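Local coordinates for phage-like element PBSX protein XepA (Bacillus subtilis subsp. subtilis str. 168, PDB 6I56) that is of unknown function, does not seem to take part in host cell lysis, and is an all-beta chain found as an assembly of five copies, at residues L193-A198 with F251-F256; F176-H181 with E189-P194. All coordinates share one frame; numbering follows the deposited sequence.

Interaction 1. Residues L193-A198 with F251-F256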
loop_
_atom_site.group_PDB
_atom_site.type_symbol
_atom_site.label_atom_id
_atom_site.label_comp_id
_atom_site.label_asym_id
_atom_site.label_seq_id
_atom_site.Cartn_x
_atom_site.Cartn_y
_atom_site.Cartn_z
ATOM N N LEU B 193 26.656 -23.834 -0.495
ATOM C CA LEU B 193 25.931 -22.567 -0.782
ATOM C C LEU B 193 24.482 -22.932 -1.046
ATOM O O LEU B 193 24.216 -23.690 -1.977
ATOM C CB LEU B 193 26.548 -21.896 -2.009
ATOM C CG LEU B 193 25.696 -20.793 -2.616
ATOM C CD1 LEU B 193 25.833 -19.528 -1.818
ATOM C CD2 LEU B 193 26.019 -20.513 -4.069
ATOM N N PRO B 194 23.506 -22.383 -0.282
ATOM C CA PRO B 194 22.101 -22.469 -0.665
ATOM C C PRO B 194 21.822 -21.487 -1.811
ATOM O O PRO B 194 21.997 -20.342 -1.635
ATOM C CB PRO B 194 21.314 -22.122 0.610
ATOM C CG PRO B 194 22.310 -21.462 1.557
ATOM C CD PRO B 194 23.698 -21.645 0.970
ATOM N N VAL B 195 21.420 -21.980 -2.975
ATOM C CA VAL B 195 21.296 -21.170 -4.212
ATOM C C VAL B 195 20.144 -20.167 -4.046
ATOM O O VAL B 195 20.344 -18.991 -4.427
ATOM C CB VAL B 195 21.087 -22.064 -5.430
ATOM C CG1 VAL B 195 20.770 -21.233 -6.672
ATOM C CG2 VAL B 195 22.289 -22.971 -5.647
ATOM N N ASP B 196 18.991 -20.615 -3.529
ATOM C CA ASP B 196 17.840 -19.745 -3.158
ATOM C C ASP B 196 17.547 -18.728 -4.272
ATOM O O ASP B 196 17.574 -17.532 -3.996
ATOM C CB ASP B 196 18.130 -19.030 -1.831
ATOM C CG ASP B 196 16.965 -18.238 -1.247
ATOM O OD1 ASP B 196 15.767 -18.749 -1.312
ATOM O OD2 ASP B 196 17.261 -17.102 -0.747
ATOM N N GLY B 197 17.335 -19.176 -5.508
ATOM C CA GLY B 197 16.972 -18.289 -6.633
ATOM C C GLY B 197 18.128 -17.459 -7.201
ATOM O O GLY B 197 17.862 -16.674 -8.120
ATOM N N ALA B 198 19.374 -17.651 -6.778
ATOM C CA ALA B 198 20.528 -16.969 -7.412
ATOM C C ALA B 198 20.762 -17.613 -8.791
ATOM O O ALA B 198 20.378 -18.767 -8.968
ATOM C CB ALA B 198 21.764 -17.055 -6.546
ATOM N N PHE B 251 30.183 -19.382 -12.596
ATOM C CA PHE B 251 29.229 -20.509 -12.745
ATOM C C PHE B 251 27.842 -19.936 -13.014
ATOM O O PHE B 251 27.431 -18.960 -12.361
ATOM C CB PHE B 251 29.202 -21.367 -11.474
ATOM C CG PHE B 251 30.524 -21.982 -11.114
ATOM C CD1 PHE B 251 31.440 -21.299 -10.345
ATOM C CD2 PHE B 251 30.866 -23.246 -11.566
ATOM C CE1 PHE B 251 32.653 -21.877 -9.996
ATOM C CE2 PHE B 251 32.085 -23.821 -11.240
ATOM C CZ PHE B 251 32.986 -23.119 -10.465
ATOM N N ASP B 252 27.144 -20.560 -13.941
ATOM C CA ASP B 252 25.670 -20.444 -14.122
ATOM C C ASP B 252 25.034 -21.462 -13.181
ATOM O O ASP B 252 25.229 -22.652 -13.403
ATOM C CB ASP B 252 25.298 -20.683 -15.578
ATOM C CG ASP B 252 23.811 -20.725 -15.852
ATOM O OD1 ASP B 252 23.001 -20.554 -14.897
ATOM O OD2 ASP B 252 23.460 -20.884 -17.065
ATOM N N ILE B 253 24.336 -21.023 -12.144
ATOM C CA ILE B 253 23.830 -21.938 -11.087
ATOM C C ILE B 253 22.303 -21.985 -11.125
ATOM O O ILE B 253 21.727 -22.555 -10.206
ATOM C CB ILE B 253 24.393 -21.543 -9.701
ATOM C CG1 ILE B 253 23.990 -20.116 -9.312
ATOM C CG2 ILE B 253 25.906 -21.721 -9.681
ATOM C CD1 ILE B 253 24.249 -19.820 -7.875
ATOM N N LYS B 254 21.667 -21.467 -12.158
ATOM C CA LYS B 254 20.184 -21.472 -12.272
ATOM C C LYS B 254 19.667 -22.904 -12.121
ATOM O O LYS B 254 20.161 -23.803 -12.835
ATOM C CB LYS B 254 19.703 -20.888 -13.602
ATOM C CG LYS B 254 19.731 -19.369 -13.628
ATOM C CD LYS B 254 18.842 -18.717 -14.684
ATOM C CE LYS B 254 19.629 -18.104 -15.821
ATOM N NZ LYS B 254 20.639 -19.054 -16.345
ATOM N N GLY B 255 18.713 -23.082 -11.217
ATOM C CA GLY B 255 18.023 -24.364 -11.025
ATOM C C GLY B 255 18.662 -25.254 -9.972
ATOM O O GLY B 255 17.992 -26.186 -9.539
ATOM N N PHE B 256 19.919 -25.026 -9.602
ATOM C CA PHE B 256 20.594 -25.828 -8.557
ATOM C C PHE B 256 20.002 -25.481 -7.178
ATOM O O PHE B 256 19.578 -24.328 -6.949
ATOM C CB PHE B 256 22.107 -25.637 -8.613
ATOM C CG PHE B 256 22.794 -26.449 -9.685
ATOM C CD1 PHE B 256 23.004 -27.797 -9.530
ATOM C CD2 PHE B 256 23.167 -25.878 -10.885
ATOM C CE1 PHE B 256 23.608 -28.537 -10.535
ATOM C CE2 PHE B 256 23.777 -26.609 -11.889
ATOM C CZ PHE B 256 24.003 -27.938 -11.704
HETATM O O HOH W 1 17.512 -22.159 -7.082
HETATM O O HOH W 2 18.127 -20.581 -9.523
#
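Ile253 is the main bump of this contact. Its CD1 fits into a hollow lined by Leu193, Val195 and Ala198. CD1 lies 3.9 Å from Val195 CG1 and 3.9 Å from Ala198 CB. Leu193 CD2 stands a little farther off, at 4.3 Å from the same CD1. The Ile253 CG1 branch sits between its own backbone N and carbonyl carbon (chi1 60°), and chi2 is extended, which carries CD1 across to the other segment. Val195 offers a hollow in return: Phe256 O lies in the fork between CG1 and CG2, 3.1 Å from CB. The CG2 branch also rests against Phe256 CB, at 4.0 Å. The Phe256 ring itself leads away, toward Ile228.

Two tight turns pack side by side here at one end of a beta domain. Val195 to Ala198 form a type I' beta turn, and Ile253 to Phe256 form a type II beta turn. Both are closed by a backbone bond from the fourth residue to the first. No direct hydrogen bond joins the two turns. Two waters bridge them instead. One donates to Ala198 O and accepts from Gly255 N. The other donates to Phe256 O and takes a weak bond from Gly197 N. Asp252 braces the second turn from its own segment. Its OD1 accepts from Lys254 N, making an Asx turn, and from Lys254 NZ in a salt bridge of 3.2 Å, from opposite faces of the carboxylate plane. A second subunit reaches the first turn, where its Arg173 NH1 hydrogen-bonds Gly197 O.

Interaction 2. Residues F176-H181 with E189-P194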
loop_
_atom_site.group_PDB
_atom_site.type_symbol
_atom_site.label_atom_id
_atom_site.label_comp_id
_atom_site.label_asym_id
_atom_site.label_seq_id
_atom_site.Cartn_x
_atom_site.Cartn_y
_atom_site.Cartn_z
ATOM N N PHE B 176 25.021 -11.993 -2.354
ATOM C CA PHE B 176 25.510 -12.419 -1.019
ATOM C C PHE B 176 26.812 -13.169 -1.173
ATOM O O PHE B 176 27.013 -13.866 -2.173
ATOM C CB PHE B 176 24.451 -13.195 -0.234
ATOM C CG PHE B 176 23.980 -14.479 -0.855
ATOM C CD1 PHE B 176 22.963 -14.482 -1.806
ATOM C CD2 PHE B 176 24.504 -15.682 -0.430
ATOM C CE1 PHE B 176 22.489 -15.675 -2.358
ATOM C CE2 PHE B 176 24.056 -16.868 -1.001
ATOM C CZ PHE B 176 23.049 -16.867 -1.966
ATOM N N ASP B 177 27.676 -12.992 -0.185
ATOM C CA ASP B 177 29.004 -13.649 -0.155
ATOM C C ASP B 177 28.836 -14.944 0.621
ATOM O O ASP B 177 27.926 -15.055 1.433
ATOM C CB ASP B 177 30.050 -12.716 0.453
ATOM C CG ASP B 177 30.240 -11.422 -0.329
ATOM O OD1 ASP B 177 29.873 -11.352 -1.519
ATOM O OD2 ASP B 177 30.752 -10.501 0.276
ATOM N N PHE B 178 29.655 -15.926 0.312
ATOM C CA PHE B 178 29.557 -17.258 0.936
ATOM C C PHE B 178 30.966 -17.789 1.113
ATOM O O PHE B 178 31.782 -17.617 0.200
ATOM C CB PHE B 178 28.676 -18.172 0.075
ATOM C CG PHE B 178 28.356 -19.466 0.751
ATOM C CD1 PHE B 178 27.396 -19.515 1.757
ATOM C CD2 PHE B 178 29.107 -20.602 0.469
ATOM C CE1 PHE B 178 27.200 -20.679 2.482
ATOM C CE2 PHE B 178 28.879 -21.773 1.177
ATOM C CZ PHE B 178 27.933 -21.809 2.177
ATOM N N VAL B 179 31.210 -18.447 2.251
ATOM C CA VAL B 179 32.502 -19.135 2.540
ATOM C C VAL B 179 32.322 -20.644 2.307
ATOM O O VAL B 179 31.613 -21.281 3.061
ATOM C CB VAL B 179 32.990 -18.787 3.968
ATOM C CG1 VAL B 179 34.304 -19.500 4.267
ATOM C CG2 VAL B 179 33.147 -17.284 4.161
ATOM N N PHE B 180 32.964 -21.198 1.293
ATOM C CA PHE B 180 33.044 -22.663 1.086
ATOM C C PHE B 180 34.113 -23.238 2.026
ATOM O O PHE B 180 33.860 -24.269 2.694
ATOM C CB PHE B 180 33.333 -22.979 -0.381
ATOM C CG PHE B 180 32.305 -22.435 -1.346
ATOM C CD1 PHE B 180 31.141 -23.133 -1.618
ATOM C CD2 PHE B 180 32.493 -21.196 -1.951
ATOM C CE1 PHE B 180 30.196 -22.628 -2.511
ATOM C CE2 PHE B 180 31.553 -20.679 -2.834
ATOM C CZ PHE B 180 30.412 -21.408 -3.133
ATOM N N HIS B 181 35.284 -22.596 2.033
ATOM C CA HIS B 181 36.478 -22.987 2.815
ATOM C C HIS B 181 37.190 -21.719 3.281
ATOM O O HIS B 181 37.364 -20.808 2.465
ATOM C CB HIS B 181 37.438 -23.837 1.966
ATOM C CG HIS B 181 36.884 -25.164 1.561
ATOM N ND1 HIS B 181 36.863 -26.251 2.399
ATOM C CD2 HIS B 181 36.331 -25.565 0.397
ATOM C CE1 HIS B 181 36.314 -27.281 1.772
ATOM N NE2 HIS B 181 35.958 -26.886 0.552
ATOM N N GLU B 189 34.598 -31.407 1.725
ATOM C CA GLU B 189 33.574 -30.779 0.872
ATOM C C GLU B 189 33.466 -29.299 1.211
ATOM O O GLU B 189 33.217 -28.546 0.297
ATOM C CB GLU B 189 32.237 -31.493 1.078
ATOM C CG GLU B 189 32.178 -32.800 0.339
ATOM C CD GLU B 189 30.764 -33.305 0.195
ATOM O OE1 GLU B 189 29.866 -32.619 0.691
ATOM O OE2 GLU B 189 30.583 -34.372 -0.414
ATOM N N GLY B 190 33.641 -28.953 2.495
ATOM C CA GLY B 190 33.347 -27.617 3.020
ATOM C C GLY B 190 31.855 -27.303 2.957
ATOM O O GLY B 190 31.049 -28.243 2.885
ATOM N N ALA B 191 31.504 -26.021 3.043
ATOM C CA ALA B 191 30.115 -25.572 3.269
ATOM C C ALA B 191 29.370 -25.507 1.918
ATOM O O ALA B 191 29.990 -25.213 0.909
ATOM C CB ALA B 191 30.149 -24.237 3.999
ATOM N N ALA B 192 28.086 -25.818 1.914
ATOM C CA ALA B 192 27.224 -25.863 0.704
ATOM C C ALA B 192 26.453 -24.547 0.596
ATOM O O ALA B 192 25.698 -24.186 1.525
ATOM C CB ALA B 192 26.272 -27.043 0.755
ATOM N N LEU B 193 26.656 -23.834 -0.495
ATOM C CA LEU B 193 25.931 -22.567 -0.782
ATOM C C LEU B 193 24.482 -22.932 -1.046
ATOM O O LEU B 193 24.216 -23.690 -1.977
ATOM C CB LEU B 193 26.548 -21.896 -2.009
ATOM C CG LEU B 193 25.696 -20.793 -2.616
ATOM C CD1 LEU B 193 25.833 -19.528 -1.818
ATOM C CD2 LEU B 193 26.019 -20.513 -4.069
ATOM N N PRO B 194 23.506 -22.383 -0.282
ATOM C CA PRO B 194 22.101 -22.469 -0.665
ATOM C C PRO B 194 21.822 -21.487 -1.811
ATOM O O PRO B 194 21.997 -20.342 -1.635
ATOM C CB PRO B 194 21.314 -22.122 0.610
ATOM C CG PRO B 194 22.310 -21.462 1.557
ATOM C CD PRO B 194 23.698 -21.645 0.970
#
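With chi1 near -171°, Phe178 swings its ring away from its own N and over Leu193. Leu193 chi1 (165°) sends CG toward the phenylalanines, and the turn at chi2 (79°) then sets CD1 between Phe176 and Phe178. Leu193 CA sits over one face of the Phe178 ring, 3.7 Å from its centroid, in a CH-pi contact. Leu193 CD1 is 3.6 Å from Phe178 CG and 3.3 Å from Phe176 CE2. Ala191 O meets the Phe178 ring at its edge. Phe180 adds CE1 against Leu193 CB at 3.8 Å, and Phe178 CD2 lies above the centre of the Phe180 ring.

The polar grip is at the other end. Ala191 N donates to Phe180 O over 3.0 Å, nearly straight and on a lone pair. His181 NE2 gives a weak, bent bond to Glu189 O and has a second weak partner, Met261 O. The Glu189 carboxylate forms a salt bridge with Lys225.

The segments run in nearly opposite directions but are not paired strands: 175-179 pairs with 271-278, and 193-194 with 258-267. Phe180 and His181 form a classic beta bulge opposite Val273. Strand 258-267 meets Phe180 through Met261, and strand 200-206 packs on Phe180 and Leu193 through Leu201.

Overall arrangement
Interactions 1 and 2 follow each other along the chain, and their centres are 12 Å apart. They share Leu193 and Pro194 on strand 193-194. Leu193 is the link: it packs on phenylalanines of strand 175-179 in interaction 2 and on Ile253 in interaction 1. The two contacts touch directly, where Val195 O lies 4.2 Å from Phe176 CZ. Ile259 of strand 258-267 hydrogen-bonds Leu193 through the backbone and packs on Ile253, so it backs both. Both belong to the same C-terminal beta domain, with centres about 32 and 34 Å from the centre of the chain. Neighbouring subunits reach the turns of interaction 1; beside interaction 2, Lys257 of another subunit forms a salt bridge with Asp177.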